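PDB 4PQG: glycosyltransferase Gtf1 from Streptococcus pneumoniae, which is a glycosyltransferase of the GT-B class carrying an added antiparallel beta-sheet domain, modelled with uridine-5'-diphosphate and 2-acetamido-2-deoxy-beta-D-glucopyranose. Local coordinates for residues D344-H354 and I377-I387; T439-Y448 and M481-F492. One frame throughout, in Å; residues are numbered along the deposited sequence.

Contact 1 (D344-H354 and I377-I387)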
loop_
_atom_site.group_PDB
_atom_site.type_symbol
_atom_site.label_atom_id
_atom_site.label_comp_id
_atom_site.label_asym_id
_atom_site.label_seq_id
_atom_site.Cartn_x
_atom_site.Cartn_y
_atom_site.Cartn_z
ATOM N N ASP A 344 -6.147 19.758 2.490
ATOM C CA ASP A 344 -6.107 21.225 2.427
ATOM C C ASP A 344 -7.342 21.867 3.044
ATOM O O ASP A 344 -7.236 22.889 3.722
ATOM C CB ASP A 344 -5.845 21.742 1.009
ATOM C CG ASP A 344 -6.855 21.233 0.004
ATOM O OD1 ASP A 344 -7.063 19.999 -0.038
ATOM O OD2 ASP A 344 -7.433 22.064 -0.739
ATOM N N TRP A 345 -8.506 21.255 2.835
ATOM C CA TRP A 345 -9.729 21.681 3.508
ATOM C C TRP A 345 -9.611 21.594 5.001
ATOM O O TRP A 345 -10.062 22.508 5.706
ATOM C CB TRP A 345 -10.943 20.898 3.014
ATOM C CG TRP A 345 -11.239 21.056 1.539
ATOM C CD1 TRP A 345 -10.741 22.018 0.668
ATOM C CD2 TRP A 345 -12.155 20.246 0.719
ATOM N NE1 TRP A 345 -11.251 21.848 -0.591
ATOM C CE2 TRP A 345 -12.099 20.809 -0.635
ATOM C CE3 TRP A 345 -12.959 19.137 0.957
ATOM C CZ2 TRP A 345 -12.835 20.279 -1.686
ATOM C CZ3 TRP A 345 -13.691 18.598 -0.111
ATOM C CH2 TRP A 345 -13.633 19.165 -1.403
ATOM N N LEU A 346 -8.998 20.520 5.514
ATOM C CA LEU A 346 -8.795 20.389 6.958
ATOM C C LEU A 346 -7.857 21.452 7.517
ATOM O O LEU A 346 -8.111 22.003 8.605
ATOM C CB LEU A 346 -8.250 19.000 7.336
ATOM C CG LEU A 346 -9.162 17.811 7.028
ATOM C CD1 LEU A 346 -8.462 16.524 7.449
ATOM C CD2 LEU A 346 -10.497 17.973 7.750
ATOM N N VAL A 347 -6.766 21.718 6.803
ATOM C CA VAL A 347 -5.809 22.719 7.255
ATOM C C VAL A 347 -6.502 24.089 7.390
ATOM O O VAL A 347 -6.407 24.731 8.447
ATOM C CB VAL A 347 -4.547 22.792 6.349
ATOM C CG1 VAL A 347 -3.680 23.991 6.708
ATOM C CG2 VAL A 347 -3.720 21.518 6.478
ATOM N N LYS A 348 -7.214 24.514 6.343
ATOM C CA LYS A 348 -7.991 25.775 6.378
ATOM C C LYS A 348 -9.065 25.835 7.481
ATOM O O LYS A 348 -9.296 26.890 8.092
ATOM C CB LYS A 348 -8.603 26.070 5.009
ATOM C CG LYS A 348 -7.549 26.190 3.916
ATOM C CD LYS A 348 -8.094 26.830 2.654
ATOM C CE LYS A 348 -6.970 27.121 1.674
ATOM N NZ LYS A 348 -7.482 27.962 0.556
ATOM N N ALA A 349 -9.707 24.696 7.742
ATOM C CA ALA A 349 -10.671 24.580 8.826
ATOM C C ALA A 349 -9.998 24.765 10.184
ATOM O O ALA A 349 -10.530 25.476 11.058
ATOM C CB ALA A 349 -11.386 23.239 8.763
ATOM N N VAL A 350 -8.832 24.144 10.351
ATOM C CA VAL A 350 -8.077 24.235 11.600
ATOM C C VAL A 350 -7.567 25.662 11.836
ATOM O O VAL A 350 -7.675 26.161 12.950
ATOM C CB VAL A 350 -6.953 23.170 11.699
ATOM C CG1 VAL A 350 -6.088 23.374 12.939
ATOM C CG2 VAL A 350 -7.571 21.781 11.737
ATOM N N ILE A 351 -7.046 26.311 10.793
ATOM C CA ILE A 351 -6.663 27.733 10.861
ATOM C C ILE A 351 -7.816 28.601 11.378
ATOM O O ILE A 351 -7.608 29.488 12.209
ATOM C CB ILE A 351 -6.161 28.271 9.494
ATOM C CG1 ILE A 351 -4.851 27.584 9.102
ATOM C CG2 ILE A 351 -5.982 29.797 9.512
ATOM C CD1 ILE A 351 -4.545 27.702 7.619
ATOM N N GLU A 352 -9.019 28.315 10.895
ATOM C CA GLU A 352 -10.215 29.064 11.247
ATOM C C GLU A 352 -10.643 28.781 12.688
ATOM O O GLU A 352 -10.889 29.717 13.459
ATOM C CB GLU A 352 -11.332 28.745 10.245
ATOM C CG GLU A 352 -12.638 29.500 10.428
ATOM C CD GLU A 352 -12.552 30.979 10.059
ATOM O OE1 GLU A 352 -11.633 31.383 9.305
ATOM O OE2 GLU A 352 -13.431 31.736 10.530
ATOM N N ALA A 353 -10.707 27.504 13.058
ATOM C CA ALA A 353 -11.097 27.110 14.409
ATOM C C ALA A 353 -10.119 27.647 15.448
ATOM O O ALA A 353 -10.506 27.947 16.585
ATOM C CB ALA A 353 -11.225 25.598 14.522
ATOM N N HIS A 354 -8.859 27.778 15.043
ATOM C CA HIS A 354 -7.784 28.264 15.905
ATOM C C HIS A 354 -8.012 29.686 16.389
ATOM O O HIS A 354 -7.444 30.103 17.397
ATOM C CB HIS A 354 -6.469 28.156 15.149
ATOM C CG HIS A 354 -5.269 28.601 15.929
ATOM N ND1 HIS A 354 -4.766 29.840 15.830
ATOM C CD2 HIS A 354 -4.462 27.920 16.830
ATOM C CE1 HIS A 354 -3.694 29.950 16.632
ATOM N NE2 HIS A 354 -3.509 28.775 17.242
ATOM N N ILE A 377 -0.098 26.527 2.231
ATOM C CA ILE A 377 -1.209 26.996 3.055
ATOM C C ILE A 377 -0.756 27.349 4.482
ATOM O O ILE A 377 -1.105 28.414 5.013
ATOM C CB ILE A 377 -2.376 25.969 3.100
ATOM C CG1 ILE A 377 -2.906 25.711 1.688
ATOM C CG2 ILE A 377 -3.508 26.461 3.999
ATOM C CD1 ILE A 377 -3.838 24.525 1.580
ATOM N N ILE A 378 0.027 26.459 5.086
ATOM C CA ILE A 378 0.554 26.657 6.425
ATOM C C ILE A 378 1.445 27.908 6.488
ATOM O O ILE A 378 1.283 28.739 7.394
ATOM C CB ILE A 378 1.303 25.396 6.906
ATOM C CG1 ILE A 378 0.323 24.223 7.013
ATOM C CG2 ILE A 378 1.995 25.628 8.241
ATOM C CD1 ILE A 378 1.004 22.864 7.100
ATOM N N ALA A 379 2.358 28.047 5.525
ATOM C CA ALA A 379 3.229 29.224 5.458
ATOM C C ALA A 379 2.409 30.506 5.338
ATOM O O ALA A 379 2.623 31.446 6.106
ATOM C CB ALA A 379 4.210 29.119 4.302
ATOM N N ASN A 380 1.475 30.524 4.384
ATOM C CA ASN A 380 0.619 31.684 4.110
ATOM C C ASN A 380 -0.178 32.190 5.305
ATOM O O ASN A 380 -0.529 33.377 5.356
ATOM C CB ASN A 380 -0.348 31.398 2.953
ATOM C CG ASN A 380 0.348 31.350 1.603
ATOM O OD1 ASN A 380 1.505 31.743 1.480
ATOM N ND2 ASN A 380 -0.362 30.860 0.578
ATOM N N HIS A 381 -0.479 31.291 6.245
ATOM C CA HIS A 381 -1.229 31.656 7.446
ATOM C C HIS A 381 -0.375 31.687 8.694
ATOM O O HIS A 381 -0.891 31.841 9.801
ATOM C CB HIS A 381 -2.462 30.755 7.605
ATOM C CG HIS A 381 -3.532 30.995 6.549
ATOM N ND1 HIS A 381 -3.489 30.425 5.322
ATOM C CD2 HIS A 381 -4.678 31.783 6.571
ATOM C CE1 HIS A 381 -4.553 30.829 4.603
ATOM N NE2 HIS A 381 -5.281 31.654 5.368
ATOM N N GLN A 382 0.943 31.567 8.517
ATOM C CA GLN A 382 1.904 31.485 9.629
ATOM C C GLN A 382 1.483 30.461 10.691
ATOM O O GLN A 382 1.553 30.710 11.900
ATOM C CB GLN A 382 2.178 32.876 10.238
ATOM C CG GLN A 382 2.986 33.787 9.316
ATOM C CD GLN A 382 2.899 35.271 9.679
ATOM O OE1 GLN A 382 2.998 35.661 10.852
ATOM N NE2 GLN A 382 2.743 36.108 8.659
ATOM N N ALA A 383 1.059 29.292 10.225
ATOM C CA ALA A 383 0.500 28.283 11.106
ATOM C C ALA A 383 1.501 27.185 11.486
ATOM O O ALA A 383 1.135 26.203 12.133
ATOM C CB ALA A 383 -0.763 27.696 10.480
ATOM N N GLU A 384 2.764 27.370 11.113
ATOM C CA GLU A 384 3.825 26.382 11.383
ATOM C C GLU A 384 3.914 25.872 12.822
ATOM O O GLU A 384 4.292 24.732 13.046
ATOM C CB GLU A 384 5.205 26.909 10.959
ATOM C CG GLU A 384 5.356 27.170 9.468
ATOM C CD GLU A 384 5.154 28.629 9.110
ATOM O OE1 GLU A 384 4.397 29.325 9.812
ATOM O OE2 GLU A 384 5.755 29.089 8.120
ATOM N N ASP A 385 3.591 26.722 13.793
ATOM C CA ASP A 385 3.745 26.362 15.195
ATOM C C ASP A 385 2.659 25.422 15.694
ATOM O O ASP A 385 2.844 24.766 16.716
ATOM C CB ASP A 385 3.837 27.614 16.087
ATOM C CG ASP A 385 5.177 28.332 15.952
ATOM O OD1 ASP A 385 6.134 27.743 15.390
ATOM O OD2 ASP A 385 5.276 29.490 16.410
ATOM N N TYR A 386 1.546 25.340 14.966
ATOM C CA TYR A 386 0.424 24.497 15.389
ATOM C C TYR A 386 -0.135 23.509 14.347
ATOM O O TYR A 386 -0.986 22.672 14.684
ATOM C CB TYR A 386 -0.686 25.353 16.010
ATOM C CG TYR A 386 -1.507 26.214 15.065
ATOM C CD1 TYR A 386 -2.750 25.783 14.612
ATOM C CD2 TYR A 386 -1.071 27.484 14.674
ATOM C CE1 TYR A 386 -3.522 26.566 13.763
ATOM C CE2 TYR A 386 -1.843 28.283 13.828
ATOM C CZ TYR A 386 -3.068 27.815 13.379
ATOM O OH TYR A 386 -3.853 28.582 12.548
ATOM N N ILE A 387 0.321 23.625 13.099
ATOM C CA ILE A 387 0.006 22.645 12.044
ATOM C C ILE A 387 1.310 22.127 11.427
ATOM O O ILE A 387 2.122 22.920 10.911
ATOM C CB ILE A 387 -0.926 23.215 10.940
ATOM C CG1 ILE A 387 -2.197 23.808 11.557
ATOM C CG2 ILE A 387 -1.325 22.118 9.946
ATOM C CD1 ILE A 387 -3.064 24.612 10.606
#
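His354 and Tyr386 lie ring on ring, their centroids 3.6 Å apart and their planes 11° from parallel. His354 CD2 sits above the middle of the phenol, while Tyr386 CZ lies toward the rim of the imidazole. Two torsions make the stack: His354 holds CG anti to its backbone N (-179°), whereas Tyr386 wedges CG between N and carbonyl carbon (72°), which brings its OH to 3.4 Å from Ile351 CA. One turn back along helix 343-353, Ile351 fills the middle of the contact. Its CD1 rests over a face of the His381 ring, 3.6 Å from His381 CG, and its CG1 meets Ile387 CD1 at 3.8 Å. His381 donates from ND1 to Ile377 O (3.1 Å), a bond in the ring plane that fixes the imidazole's rotation within the Schellman motif closing helix 371-380, with Gln382, at positive phi, as C-prime residue. Ile377 fits as a knob among Asp344, Val347, Lys348 and Ile351; a beta-branched isoleucine suits this socket because CG2 meets Val347 CG1 (3.7 Å) and CD1 meets Asp344 CB. Dispersion and ring stacking thus join the segments; His381 ND1 is satisfied within its own segment, Lys348 NZ by a salt bridge with Glu458.

Contact 2 (T439-Y448 and M481-F492)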
loop_
_atom_site.group_PDB
_atom_site.type_symbol
_atom_site.label_atom_id
_atom_site.label_comp_id
_atom_site.label_asym_id
_atom_site.label_seq_id
_atom_site.Cartn_x
_atom_site.Cartn_y
_atom_site.Cartn_z
ATOM N N THR A 439 -19.834 3.966 8.317
ATOM C CA THR A 439 -19.556 2.822 9.204
ATOM C C THR A 439 -18.996 3.258 10.583
ATOM O O THR A 439 -19.408 2.741 11.636
ATOM C CB THR A 439 -18.583 1.803 8.527
ATOM O OG1 THR A 439 -19.145 1.348 7.293
ATOM C CG2 THR A 439 -18.379 0.587 9.392
ATOM N N PHE A 440 -18.059 4.200 10.587
ATOM C CA PHE A 440 -17.316 4.505 11.815
ATOM C C PHE A 440 -17.772 5.722 12.628
ATOM O O PHE A 440 -17.335 5.883 13.765
ATOM C CB PHE A 440 -15.815 4.607 11.528
ATOM C CG PHE A 440 -15.210 3.324 11.044
ATOM C CD1 PHE A 440 -15.162 2.206 11.874
ATOM C CD2 PHE A 440 -14.711 3.222 9.749
ATOM C CE1 PHE A 440 -14.616 1.010 11.430
ATOM C CE2 PHE A 440 -14.159 2.027 9.298
ATOM C CZ PHE A 440 -14.110 0.920 10.141
ATOM N N ILE A 441 -18.626 6.567 12.049
ATOM C CA ILE A 441 -19.100 7.780 12.726
ATOM C C ILE A 441 -20.606 7.692 12.976
ATOM O O ILE A 441 -21.395 7.522 12.041
ATOM C CB ILE A 441 -18.784 9.080 11.937
ATOM C CG1 ILE A 441 -17.335 9.095 11.443
ATOM C CG2 ILE A 441 -19.068 10.314 12.792
ATOM C CD1 ILE A 441 -16.963 10.329 10.633
ATOM N N GLU A 442 -20.982 7.770 14.252
ATOM C CA GLU A 442 -22.382 7.943 14.675
ATOM C C GLU A 442 -22.572 9.412 14.991
ATOM O O GLU A 442 -22.102 9.886 16.028
ATOM C CB GLU A 442 -22.670 7.145 15.945
ATOM C CG GLU A 442 -22.503 5.648 15.808
ATOM C CD GLU A 442 -23.798 4.935 15.499
ATOM O OE1 GLU A 442 -24.858 5.600 15.443
ATOM O OE2 GLU A 442 -23.741 3.701 15.313
ATOM N N ASP A 443 -23.245 10.135 14.099
ATOM C CA ASP A 443 -23.326 11.586 14.236
ATOM C C ASP A 443 -23.838 11.971 15.614
ATOM O O ASP A 443 -24.898 11.512 16.035
ATOM C CB ASP A 443 -24.223 12.203 13.160
ATOM C CG ASP A 443 -24.195 13.725 13.192
ATOM O OD1 ASP A 443 -23.089 14.302 13.215
ATOM O OD2 ASP A 443 -25.281 14.349 13.213
ATOM N N GLY A 444 -23.063 12.796 16.308
ATOM C CA GLY A 444 -23.444 13.299 17.613
ATOM C C GLY A 444 -23.111 12.367 18.762
ATOM O O GLY A 444 -23.262 12.754 19.918
ATOM N N GLN A 445 -22.675 11.142 18.458
ATOM C CA GLN A 445 -22.362 10.150 19.497
ATOM C C GLN A 445 -20.863 9.934 19.628
ATOM O O GLN A 445 -20.332 9.931 20.741
ATOM C CB GLN A 445 -23.055 8.803 19.225
ATOM C CG GLN A 445 -24.585 8.834 19.172
ATOM C CD GLN A 445 -25.239 9.234 20.491
ATOM O OE1 GLN A 445 -24.657 9.085 21.572
ATOM N NE2 GLN A 445 -26.459 9.757 20.404
ATOM N N ASN A 446 -20.171 9.730 18.500
ATOM C CA ASN A 446 -18.710 9.624 18.561
ATOM C C ASN A 446 -18.002 10.661 17.694
ATOM O O ASN A 446 -16.835 10.504 17.340
ATOM C CB ASN A 446 -18.230 8.182 18.262
ATOM C CG ASN A 446 -18.291 7.835 16.789
ATOM O OD1 ASN A 446 -19.293 8.102 16.113
ATOM N ND2 ASN A 446 -17.215 7.225 16.276
ATOM N N GLY A 447 -18.708 11.740 17.385
ATOM C CA GLY A 447 -18.164 12.778 16.525
ATOM C C GLY A 447 -19.283 13.354 15.696
ATOM O O GLY A 447 -20.447 13.387 16.139
ATOM N N TYR A 448 -18.937 13.799 14.491
ATOM C CA TYR A 448 -19.897 14.442 13.597
ATOM C C TYR A 448 -19.748 14.055 12.129
ATOM O O TYR A 448 -18.641 13.973 11.605
ATOM C CB TYR A 448 -19.765 15.948 13.677
ATOM C CG TYR A 448 -19.980 16.553 15.035
ATOM C CD1 TYR A 448 -21.239 16.523 15.655
ATOM C CD2 TYR A 448 -18.929 17.190 15.693
ATOM C CE1 TYR A 448 -21.427 17.098 16.907
ATOM C CE2 TYR A 448 -19.113 17.773 16.930
ATOM C CZ TYR A 448 -20.359 17.727 17.528
ATOM O OH TYR A 448 -20.509 18.309 18.764
ATOM N N MET A 481 -17.781 11.157 23.563
ATOM C CA MET A 481 -17.470 10.745 22.183
ATOM C C MET A 481 -16.346 9.707 22.099
ATOM O O MET A 481 -16.473 8.698 21.396
ATOM C CB MET A 481 -17.134 11.965 21.331
ATOM C CG MET A 481 -18.365 12.725 20.882
ATOM S SD MET A 481 -17.911 14.182 19.945
ATOM C CE MET A 481 -19.529 14.705 19.382
ATOM N N ARG A 482 -15.251 9.949 22.809
ATOM C CA ARG A 482 -14.205 8.938 22.948
ATOM C C ARG A 482 -14.772 7.592 23.413
ATOM O O ARG A 482 -14.480 6.547 22.819
ATOM C CB ARG A 482 -13.091 9.432 23.884
ATOM C CG ARG A 482 -12.223 8.325 24.467
ATOM C CD ARG A 482 -10.977 8.871 25.129
ATOM N NE ARG A 482 -11.285 9.706 26.291
ATOM C CZ ARG A 482 -11.029 11.008 26.385
ATOM N NH1 ARG A 482 -11.341 11.664 27.496
ATOM N NH2 ARG A 482 -10.475 11.669 25.378
ATOM N N ALA A 483 -15.614 7.622 24.445
ATOM C CA ALA A 483 -16.163 6.396 25.014
ATOM C C ALA A 483 -17.002 5.665 23.979
ATOM O O ALA A 483 -16.958 4.439 23.864
ATOM C CB ALA A 483 -16.985 6.715 26.263
ATOM N N TYR A 484 -17.739 6.440 23.193
ATOM C CA TYR A 484 -18.547 5.882 22.135
ATOM C C TYR A 484 -17.698 5.300 20.980
ATOM O O TYR A 484 -18.083 4.291 20.383
ATOM C CB TYR A 484 -19.551 6.916 21.625
ATOM C CG TYR A 484 -20.801 6.288 21.087
ATOM C CD1 TYR A 484 -21.948 6.165 21.890
ATOM C CD2 TYR A 484 -20.844 5.788 19.780
ATOM C CE1 TYR A 484 -23.101 5.569 21.391
ATOM C CE2 TYR A 484 -21.988 5.194 19.277
ATOM C CZ TYR A 484 -23.108 5.086 20.084
ATOM O OH TYR A 484 -24.234 4.510 19.571
ATOM N N SER A 485 -16.558 5.927 20.681
ATOM C CA SER A 485 -15.619 5.393 19.667
ATOM C C SER A 485 -15.126 3.996 20.046
ATOM O O SER A 485 -15.197 3.064 19.235
ATOM C CB SER A 485 -14.418 6.328 19.452
ATOM O OG SER A 485 -14.751 7.404 18.587
ATOM N N TYR A 486 -14.630 3.860 21.278
ATOM C CA TYR A 486 -14.251 2.549 21.839
ATOM C C TYR A 486 -15.401 1.545 21.742
ATOM O O TYR A 486 -15.194 0.369 21.398
ATOM C CB TYR A 486 -13.853 2.710 23.299
ATOM C CG TYR A 486 -12.480 3.288 23.538
ATOM C CD1 TYR A 486 -11.348 2.729 22.939
ATOM C CD2 TYR A 486 -12.297 4.368 24.416
ATOM C CE1 TYR A 486 -10.079 3.247 23.178
ATOM C CE2 TYR A 486 -11.033 4.890 24.658
ATOM C CZ TYR A 486 -9.927 4.321 24.034
ATOM O OH TYR A 486 -8.664 4.824 24.270
ATOM N N GLN A 487 -16.622 2.006 22.022
ATOM C CA GLN A 487 -17.791 1.148 21.898
ATOM C C GLN A 487 -17.991 0.653 20.456
ATOM O O GLN A 487 -18.170 -0.554 20.226
ATOM C CB GLN A 487 -19.047 1.855 22.424
ATOM C CG GLN A 487 -20.290 0.980 22.492
ATOM C CD GLN A 487 -21.523 1.782 22.871
ATOM O OE1 GLN A 487 -21.541 2.451 23.907
ATOM N NE2 GLN A 487 -22.549 1.742 22.019
ATOM N N ILE A 488 -17.956 1.573 19.487
ATOM C CA ILE A 488 -18.046 1.158 18.085
ATOM C C ILE A 488 -16.911 0.185 17.736
ATOM O O ILE A 488 -17.134 -0.834 17.079
ATOM C CB ILE A 488 -18.039 2.362 17.103
ATOM C CG1 ILE A 488 -19.358 3.154 17.223
ATOM C CG2 ILE A 488 -17.780 1.881 15.673
ATOM C CD1 ILE A 488 -19.303 4.554 16.642
ATOM N N ALA A 489 -15.712 0.499 18.216
ATOM C CA ALA A 489 -14.506 -0.261 17.901
ATOM C C ALA A 489 -14.598 -1.726 18.308
ATOM O O ALA A 489 -14.012 -2.591 17.654
ATOM C CB ALA A 489 -13.294 0.390 18.549
ATOM N N GLU A 490 -15.344 -2.012 19.377
ATOM C CA GLU A 490 -15.504 -3.393 19.846
ATOM C C GLU A 490 -16.165 -4.246 18.776
ATOM O O GLU A 490 -16.042 -5.468 18.783
ATOM C CB GLU A 490 -16.344 -3.440 21.127
ATOM C CG GLU A 490 -15.648 -2.935 22.373
ATOM C CD GLU A 490 -16.646 -2.670 23.494
ATOM O OE1 GLU A 490 -17.507 -3.540 23.742
ATOM O OE2 GLU A 490 -16.591 -1.586 24.115
ATOM N N GLY A 491 -16.863 -3.595 17.848
ATOM C CA GLY A 491 -17.447 -4.286 16.713
ATOM C C GLY A 491 -16.436 -4.629 15.622
ATOM O O GLY A 491 -16.795 -5.265 14.637
ATOM N N PHE A 492 -15.181 -4.215 15.786
ATOM C CA PHE A 492 -14.162 -4.416 14.736
ATOM C C PHE A 492 -12.922 -5.122 15.274
ATOM O O PHE A 492 -11.809 -4.939 14.763
ATOM C CB PHE A 492 -13.803 -3.070 14.050
ATOM C CG PHE A 492 -14.950 -2.482 13.283
ATOM C CD1 PHE A 492 -15.129 -2.786 11.938
ATOM C CD2 PHE A 492 -15.898 -1.682 13.927
ATOM C CE1 PHE A 492 -16.207 -2.281 11.235
ATOM C CE2 PHE A 492 -16.978 -1.169 13.236
ATOM C CZ PHE A 492 -17.135 -1.466 11.886
#
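In the C-terminal Rossmann-like domain of the GT-B fold, the loop from helix 436-440 to edge strand 447-450 lies against helix 478-489, Met481 and Tyr484 gripping Gln445 and Asn446. Met481 CA makes a C-H...O contact with Gln445 O at 3.3 Å. Its side chain, extended beyond CG, runs past Gly447; CE makes a CH-pi contact 3.6 Å from Tyr448 CZ, and with SD farther off above the same ring the pair is a Met-aromatic contact suited to a flexible thioether; Tyr448 also has a cation-pi partner in Lys468. Tyr484, with CG anti to N (-151°), offers a face to Gln445 CB, which sits 3° from the ring normal. Asn446 shapes the turn leading into the sheet's last strand: ND2 donates to Phe440 O (2.8 Å), in the carbonyl plane, and weakly to Ser485 OG (3.4 Å), a hydroxyl also bonded to Leu426 O. The same amide lies against the methyl end of Ile488, whose CD1 is 3.4 Å from Asn446 CG and 3.5 Å from Glu442 CG. At the far end, Phe440 turns an edge to a face of Phe492, CE1 standing over the ring's centre with the planes 51° apart, while Thr439 CG2 touches Phe492 CZ at 3.5 Å.

How the contacts relate
Both contacts belong to the domain built on the six-stranded parallel sheet, and they sit at its two ends: contact 1 takes in the start of strand 387-391, contact 2 the start of strand 447-450. Their centres are 27 Å apart and their nearest atoms about 10 Å. Along the chain contact 1 closes before contact 2 opens. Helix 458-474 spans the interval, carrying Ile461 and Tyr465 against Trp345 and Leu346, and Leu472 against Tyr448 and Met481. Contact 2 is near the bound ligands, with the Phe440 side chain about 8 Å from uridine-5'-diphosphate, whereas contact 1 joins helix 343-353 to the end of helix 371-380 and the turn into the strand at the opposite edge of the sheet.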